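Local coordinates for aromatic-amino-acid transaminase TyrB (Burkholderia cenocepacia K56-2Valvano, PDB 4WD2), which probably catalyses the pyridoxal phosphate-dependent transfer of amino groups between aromatic amino acids and 2-oxo acids, at residues D94-A99 and L239-V244; A169-I174 and E203-V208; Q223-G228 and R353-Y358. One frame throughout, in Å; residues are numbered along the deposited sequence.

Contact 1: residues D94-A99 and L239-V244; sequences DHPARA and LARRGV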
# COMPACT_ATOMS: atom_id res chain seq x y z
N ASP A 94 0.45 -16.50 -24.73
CA ASP A 94 0.49 -16.29 -26.18
C ASP A 94 -0.35 -15.10 -26.66
O ASP A 94 -0.59 -14.95 -27.86
CB ASP A 94 0.03 -17.56 -26.90
CG ASP A 94 -1.46 -17.86 -26.69
OD1 ASP A 94 -2.08 -17.27 -25.79
OD2 ASP A 94 -2.00 -18.70 -27.44
N HIS A 95 -0.80 -14.26 -25.73
CA HIS A 95 -1.71 -13.19 -26.12
C HIS A 95 -0.99 -12.19 -27.02
O HIS A 95 0.13 -11.79 -26.72
CB HIS A 95 -2.29 -12.48 -24.90
CG HIS A 95 -3.53 -11.71 -25.20
ND1 HIS A 95 -3.52 -10.57 -25.98
CD2 HIS A 95 -4.82 -11.93 -24.87
CE1 HIS A 95 -4.76 -10.12 -26.10
NE2 HIS A 95 -5.57 -10.92 -25.43
N PRO A 96 -1.62 -11.82 -28.15
CA PRO A 96 -0.97 -10.91 -29.10
C PRO A 96 -0.67 -9.52 -28.51
O PRO A 96 0.31 -8.91 -28.89
CB PRO A 96 -2.00 -10.81 -30.24
CG PRO A 96 -3.30 -11.25 -29.64
CD PRO A 96 -2.92 -12.31 -28.65
N ALA A 97 -1.51 -9.04 -27.60
CA ALA A 97 -1.27 -7.75 -26.97
C ALA A 97 -0.05 -7.81 -26.08
O ALA A 97 0.65 -6.81 -25.89
CB ALA A 97 -2.49 -7.30 -26.18
N ARG A 98 0.20 -8.98 -25.51
CA ARG A 98 1.41 -9.20 -24.71
C ARG A 98 2.64 -9.23 -25.60
O ARG A 98 3.65 -8.61 -25.29
CB ARG A 98 1.28 -10.50 -23.91
CG ARG A 98 2.57 -11.08 -23.36
CD ARG A 98 2.25 -12.18 -22.35
NE ARG A 98 3.44 -12.88 -21.87
CZ ARG A 98 4.26 -12.43 -20.93
NH1 ARG A 98 4.06 -11.25 -20.36
NH2 ARG A 98 5.31 -13.16 -20.57
N ALA A 99 2.55 -9.92 -26.73
CA ALA A 99 3.69 -10.03 -27.64
C ALA A 99 4.04 -8.68 -28.27
O ALA A 99 5.21 -8.40 -28.55
CB ALA A 99 3.41 -11.07 -28.72
N LEU A 239 -11.32 -8.47 -24.87
CA LEU A 239 -11.16 -7.01 -24.97
C LEU A 239 -9.80 -6.65 -25.55
O LEU A 239 -9.69 -5.82 -26.47
CB LEU A 239 -11.34 -6.35 -23.60
CG LEU A 239 -12.75 -6.01 -23.12
CD1 LEU A 239 -12.79 -5.83 -21.61
CD2 LEU A 239 -13.28 -4.75 -23.81
N ALA A 240 -8.76 -7.29 -25.04
CA ALA A 240 -7.39 -7.03 -25.49
C ALA A 240 -7.12 -7.52 -26.92
O ALA A 240 -6.41 -6.86 -27.68
CB ALA A 240 -6.40 -7.66 -24.52
N ARG A 241 -7.68 -8.67 -27.30
CA ARG A 241 -7.52 -9.15 -28.68
C ARG A 241 -8.14 -8.17 -29.68
O ARG A 241 -7.68 -8.05 -30.82
CB ARG A 241 -8.14 -10.53 -28.85
CG ARG A 241 -7.23 -11.71 -28.47
CD ARG A 241 -7.84 -13.04 -28.87
NE ARG A 241 -9.10 -13.33 -28.17
CZ ARG A 241 -9.19 -14.02 -27.03
NH1 ARG A 241 -8.09 -14.49 -26.45
NH2 ARG A 241 -10.37 -14.23 -26.47
N ARG A 242 -9.19 -7.48 -29.24
CA ARG A 242 -9.92 -6.59 -30.13
C ARG A 242 -9.40 -5.16 -30.05
O ARG A 242 -9.94 -4.25 -30.69
CB ARG A 242 -11.42 -6.64 -29.80
CG ARG A 242 -12.07 -7.98 -30.19
CD ARG A 242 -13.56 -8.01 -29.88
NE ARG A 242 -14.28 -6.93 -30.54
CZ ARG A 242 -15.60 -6.78 -30.53
NH1 ARG A 242 -16.36 -7.66 -29.87
NH2 ARG A 242 -16.16 -5.76 -31.16
N GLY A 243 -8.34 -4.97 -29.27
CA GLY A 243 -7.65 -3.69 -29.20
C GLY A 243 -8.34 -2.61 -28.39
O GLY A 243 -8.06 -1.42 -28.57
N VAL A 244 -9.25 -3.00 -27.51
CA VAL A 244 -10.01 -2.02 -26.72
C VAL A 244 -9.18 -1.53 -25.54
O VAL A 244 -8.60 -2.33 -24.81
CB VAL A 244 -11.34 -2.64 -26.23
CG1 VAL A 244 -12.12 -1.64 -25.37
CG2 VAL A 244 -12.19 -3.08 -27.42
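His95 sets its imidazole against the last turn of a helix, where it meets both Ala240 and Arg241. The apolar part is small and close. His95 CE1 lies 3.4 Å from Ala240 CB, which approaches the ring obliquely, and His95 NE2 lies 3.6 Å from Arg241 CG. Beside the ring, the two alanine methyls approach to 4.3 Å, Ala97 CB to Ala240 CB, while Pro96 CG touches Arg241 CG on the exposed side.

Polar contacts fix the rotation of the imidazole. With CG anti to the backbone N of His95 (chi1 -161°), ND1 points back to the start of its own helix and accepts from Ala97 N at 3.0 Å, the donor lying in the ring plane. This is the N-cap bond of helix 96-99. NE2 bonds to the carbonyl of Arg237, one turn earlier in the opposing helix, so one ring caps one helix and holds the other; with ND1 accepting, the ring is probably neutral, with its proton on NE2. Arg241 N lies at the ring edge, near its plane, 3.5 Å from His95 CE1, without a hydrogen bond.

The planes of the imidazole and the Arg241 guanidinium are 24° apart, though the side chains cross at about a right angle and the planes do not stack; NH2 of Arg241 forms a salt bridge with Glu238. Past Arg241, Gly243 closes the helix in a Schellman motif with positive phi.

Here the short helix 96-99 meets the end of helix 234-241. Phe91 of helix 80-91 also packs on Ala240, while Leu239 faces helix 199-211 and strand 215-220.

Contact 2: residues A169-I174 and E203-V208; sequences AMLAAI and EKLIDV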
# COMPACT_ATOMS: atom_id res chain seq x y z
N ALA A 169 -31.22 -4.54 -20.35
CA ALA A 169 -31.21 -3.25 -19.67
C ALA A 169 -29.78 -2.77 -19.40
O ALA A 169 -29.48 -1.59 -19.53
CB ALA A 169 -32.00 -3.32 -18.36
N MET A 170 -28.91 -3.71 -19.02
CA MET A 170 -27.49 -3.43 -18.83
C MET A 170 -26.85 -2.90 -20.11
O MET A 170 -26.15 -1.88 -20.09
CB MET A 170 -26.75 -4.69 -18.38
CG MET A 170 -25.25 -4.52 -18.38
SD MET A 170 -24.31 -6.03 -18.07
CE MET A 170 -22.65 -5.35 -17.97
N LEU A 171 -27.10 -3.59 -21.22
CA LEU A 171 -26.52 -3.23 -22.51
C LEU A 171 -27.04 -1.88 -23.02
O LEU A 171 -26.27 -1.07 -23.55
CB LEU A 171 -26.81 -4.34 -23.54
CG LEU A 171 -26.07 -4.24 -24.88
CD1 LEU A 171 -24.57 -4.38 -24.68
CD2 LEU A 171 -26.60 -5.28 -25.88
N ALA A 172 -28.33 -1.64 -22.86
CA ALA A 172 -28.92 -0.37 -23.30
C ALA A 172 -28.42 0.82 -22.46
O ALA A 172 -28.18 1.90 -23.00
CB ALA A 172 -30.44 -0.46 -23.25
N ALA A 173 -28.27 0.62 -21.16
CA ALA A 173 -27.75 1.69 -20.31
C ALA A 173 -26.31 2.04 -20.68
O ALA A 173 -25.95 3.22 -20.78
CB ALA A 173 -27.83 1.29 -18.84
N ILE A 174 -25.49 1.02 -20.90
CA ILE A 174 -24.09 1.24 -21.24
C ILE A 174 -23.94 1.82 -22.64
O ILE A 174 -23.09 2.68 -22.88
CB ILE A 174 -23.29 -0.08 -21.11
CG1 ILE A 174 -23.21 -0.48 -19.63
CG2 ILE A 174 -21.89 0.09 -21.69
CD1 ILE A 174 -22.52 -1.81 -19.38
N GLU A 203 -19.37 -10.67 -25.82
CA GLU A 203 -19.06 -10.16 -27.16
C GLU A 203 -19.95 -8.97 -27.52
O GLU A 203 -19.46 -7.98 -28.07
CB GLU A 203 -19.20 -11.25 -28.23
CG GLU A 203 -18.17 -11.09 -29.35
CD GLU A 203 -16.74 -11.16 -28.84
OE1 GLU A 203 -16.47 -11.97 -27.92
OE2 GLU A 203 -15.88 -10.40 -29.34
N LYS A 204 -21.25 -9.08 -27.21
CA LYS A 204 -22.20 -7.99 -27.50
C LYS A 204 -21.90 -6.74 -26.68
O LYS A 204 -22.06 -5.62 -27.18
CB LYS A 204 -23.63 -8.44 -27.24
CG LYS A 204 -24.11 -9.55 -28.14
CD LYS A 204 -25.52 -9.99 -27.75
CE LYS A 204 -25.86 -11.34 -28.34
NZ LYS A 204 -27.24 -11.76 -27.97
N LEU A 205 -21.49 -6.93 -25.44
CA LEU A 205 -21.11 -5.81 -24.60
C LEU A 205 -19.86 -5.12 -25.14
O LEU A 205 -19.78 -3.90 -25.14
CB LEU A 205 -20.88 -6.26 -23.16
CG LEU A 205 -20.54 -5.13 -22.18
CD1 LEU A 205 -21.65 -4.09 -22.17
CD2 LEU A 205 -20.29 -5.67 -20.78
N ILE A 206 -18.89 -5.91 -25.61
CA ILE A 206 -17.65 -5.34 -26.11
C ILE A 206 -17.90 -4.57 -27.41
O ILE A 206 -17.28 -3.53 -27.64
CB ILE A 206 -16.56 -6.43 -26.33
CG1 ILE A 206 -16.16 -7.05 -24.98
CG2 ILE A 206 -15.32 -5.83 -27.00
CD1 ILE A 206 -15.35 -8.33 -25.09
N ASP A 207 -18.82 -5.07 -28.24
CA ASP A 207 -19.25 -4.34 -29.43
C ASP A 207 -19.59 -2.88 -29.09
O ASP A 207 -19.13 -1.95 -29.74
CB ASP A 207 -20.49 -4.98 -30.07
CG ASP A 207 -20.20 -6.36 -30.68
OD1 ASP A 207 -19.02 -6.70 -30.92
OD2 ASP A 207 -21.19 -7.07 -30.95
N VAL A 208 -20.40 -2.72 -28.05
CA VAL A 208 -20.85 -1.41 -27.59
C VAL A 208 -19.72 -0.57 -26.98
O VAL A 208 -19.54 0.59 -27.34
CB VAL A 208 -21.99 -1.58 -26.54
CG1 VAL A 208 -22.20 -0.29 -25.77
CG2 VAL A 208 -23.27 -2.03 -27.22
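Leu171 and Leu205 adopt nearly the same torsions, CG anti to the backbone N (chi1 -170° and -177°), which carries their branches from their own helices into the gap between them. This is helix-helix packing on one face of the central sheet in the large domain of a fold type I aminotransferase. Helix 199-211 is the connection in the beta-alpha-beta crossover from strand 182-186 to the neighbouring parallel strand 215-220, and helix 167-175 runs beside it. The two segments are almost parallel, 11° apart, with their axes 10.1 Å from each other.

One methyl of Leu171 does much of the work. Its CD1 lies over the backbone of the other helix, 3.7 Å from Leu205 CA, and at the same distance it reaches Val208 CG2. Ile174, one turn on, crosses Leu205 at about a right angle and sets its CD1 against Leu205 CD1, while its CG2 faces Val208. At the other end, the extended chain of Met170 also crosses Leu205 at about a right angle.

The side-chain contacts are all apolar. The sheet side is buried: Met170 and Leu205 both pack on Leu185 of strand 182-186, and Ile174 packs on Val183 of the same strand. Lys204 marks the exposed border, its chain leading away. At the end of the Met170 chain, the methyl CE stops 3.7 Å from Leu205 CD2.

Contact 3: residues Q223-G228 and R353-Y358; sequences QGFGAG and RGMFTY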
# COMPACT_ATOMS: atom_id res chain seq x y z
N GLN A 223 -10.07 -15.02 -10.44
CA GLN A 223 -9.63 -15.86 -11.55
C GLN A 223 -9.32 -17.26 -11.05
O GLN A 223 -8.44 -17.45 -10.21
CB GLN A 223 -8.39 -15.27 -12.25
CG GLN A 223 -8.05 -15.98 -13.58
CD GLN A 223 -6.75 -15.50 -14.21
OE1 GLN A 223 -5.98 -14.77 -13.59
NE2 GLN A 223 -6.51 -15.93 -15.44
N GLY A 224 -10.07 -18.24 -11.54
CA GLY A 224 -9.87 -19.62 -11.15
C GLY A 224 -11.05 -20.22 -10.41
O GLY A 224 -11.14 -21.44 -10.28
N PHE A 225 -11.96 -19.37 -9.95
CA PHE A 225 -13.11 -19.83 -9.15
C PHE A 225 -14.42 -20.01 -9.92
O PHE A 225 -15.42 -20.42 -9.33
CB PHE A 225 -13.37 -18.86 -8.00
CG PHE A 225 -12.40 -18.97 -6.88
CD1 PHE A 225 -12.50 -20.01 -5.96
CD2 PHE A 225 -11.38 -18.05 -6.73
CE1 PHE A 225 -11.61 -20.11 -4.92
CE2 PHE A 225 -10.49 -18.15 -5.69
CZ PHE A 225 -10.60 -19.18 -4.78
N GLY A 226 -14.44 -19.70 -11.21
CA GLY A 226 -15.65 -19.84 -11.99
C GLY A 226 -15.60 -21.07 -12.88
O GLY A 226 -16.33 -22.04 -12.66
N ALA A 227 -14.74 -21.01 -13.89
CA ALA A 227 -14.58 -22.10 -14.84
C ALA A 227 -13.11 -22.36 -15.18
O ALA A 227 -12.78 -22.84 -16.26
CB ALA A 227 -15.37 -21.81 -16.11
N GLY A 228 -12.23 -22.03 -14.25
CA GLY A 228 -10.81 -22.24 -14.46
C GLY A 228 -10.13 -20.94 -14.87
O GLY A 228 -10.79 -19.98 -15.25
N ARG A 353 -22.34 -18.11 -9.87
CA ARG A 353 -20.98 -18.64 -9.88
C ARG A 353 -20.03 -17.91 -8.93
O ARG A 353 -20.25 -16.75 -8.60
CB ARG A 353 -20.41 -18.59 -11.30
CG ARG A 353 -21.05 -19.56 -12.27
CD ARG A 353 -20.17 -19.77 -13.49
NE ARG A 353 -19.72 -18.49 -14.04
CZ ARG A 353 -18.83 -18.38 -15.02
NH1 ARG A 353 -18.30 -19.46 -15.56
NH2 ARG A 353 -18.48 -17.17 -15.45
N GLY A 354 -18.97 -18.60 -8.52
CA GLY A 354 -17.96 -18.02 -7.66
C GLY A 354 -18.29 -18.24 -6.20
O GLY A 354 -19.01 -19.17 -5.86
N MET A 355 -17.79 -17.38 -5.33
CA MET A 355 -17.98 -17.60 -3.90
C MET A 355 -19.31 -17.10 -3.37
O MET A 355 -19.68 -17.43 -2.24
CB MET A 355 -16.85 -16.95 -3.11
CG MET A 355 -15.56 -17.73 -3.18
SD MET A 355 -14.31 -16.95 -2.18
CE MET A 355 -12.90 -17.16 -3.25
N PHE A 356 -20.05 -16.33 -4.15
CA PHE A 356 -21.27 -15.73 -3.62
C PHE A 356 -22.52 -16.12 -4.37
O PHE A 356 -22.48 -16.42 -5.56
CB PHE A 356 -21.15 -14.21 -3.62
CG PHE A 356 -19.95 -13.71 -2.88
CD1 PHE A 356 -19.92 -13.75 -1.50
CD2 PHE A 356 -18.85 -13.22 -3.56
CE1 PHE A 356 -18.81 -13.31 -0.80
CE2 PHE A 356 -17.74 -12.78 -2.88
CZ PHE A 356 -17.72 -12.82 -1.49
N THR A 357 -23.63 -16.09 -3.65
CA THR A 357 -24.94 -16.24 -4.25
C THR A 357 -25.89 -15.23 -3.63
O THR A 357 -25.86 -14.99 -2.41
CB THR A 357 -25.47 -17.69 -4.12
OG1 THR A 357 -25.38 -18.35 -5.39
CG2 THR A 357 -26.94 -17.72 -3.65
N TYR A 358 -26.69 -14.59 -4.48
CA TYR A 358 -27.79 -13.76 -4.02
C TYR A 358 -29.00 -14.66 -3.84
O TYR A 358 -29.61 -15.07 -4.83
CB TYR A 358 -28.09 -12.64 -5.02
CG TYR A 358 -27.80 -11.26 -4.50
CD1 TYR A 358 -26.74 -11.04 -3.62
CD2 TYR A 358 -28.58 -10.17 -4.86
CE1 TYR A 358 -26.47 -9.78 -3.12
CE2 TYR A 358 -28.32 -8.91 -4.37
CZ TYR A 358 -27.27 -8.72 -3.50
OH TYR A 358 -27.00 -7.47 -3.01
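Met355 presses its terminal methyl onto one face of the Phe225 ring, and this is the tight half of the contact. Its CE lies 3.5 Å from the ring centroid and 15° off the normal, a CH-pi contact slightly displaced toward CZ, which is the nearest ring atom at 3.4 Å. Met355 SD stands farther back above the same face, 5.1 Å from the centroid of Phe225, which makes the pair a Met-aromatic contact. The methionine is extended through chi2 and then bends at chi3 (-140°), bringing CE rather than SD against the ring. Leu319, Met322 and Ile326 of the long helix 309-338 close round the phenyl, so this half is buried.

The backbones come closest at two glycines: Gly226 and Gly354 are 5.2 Å apart between CA atoms, and the carbonyl Phe225 O lies 3.9 Å from Gly354 CA. In the architecture of class I aminotransferases, the glycine-rich turn belongs to the large domain, following strand 215-220, whereas 353-358 leads into strand 356-358, which pairs antiparallel with strand 382-384 in the small domain.

On the solvent side the fit is loose. Arg353 bends at chi3 and brings its guanidinium to the turn, with Ala227 CB and Gly226 C lying oblique to its plane and a van der Waals contact of NH1 with Ala227 CB at 3.8 Å. The charge is paired elsewhere, NH2 forming a salt bridge with Asp196.

Contacts 1 and 2 adjoin, their centres 20 Å apart: Arg242 NH1 of contact 1 forms salt bridges to Glu203 OE2 (2.8 Å) and Asp207 OD1 (3.0 Å) of contact 2, and Leu239 packs on Ile206 next to them. Contact 3 stands apart, its nearest atoms about 10 Å from contact 1 and about 12 Å from contact 2. In sequence, contact 2 lies within the span of contact 1, whereas the segments of contacts 1 and 3 alternate. The cofactor links to Lys254, just after strand 246-251, into which segment 239-244 leads. Contact 3 is tied to the residue next to Lys254: Gln223 O accepts from Asn255 ND2.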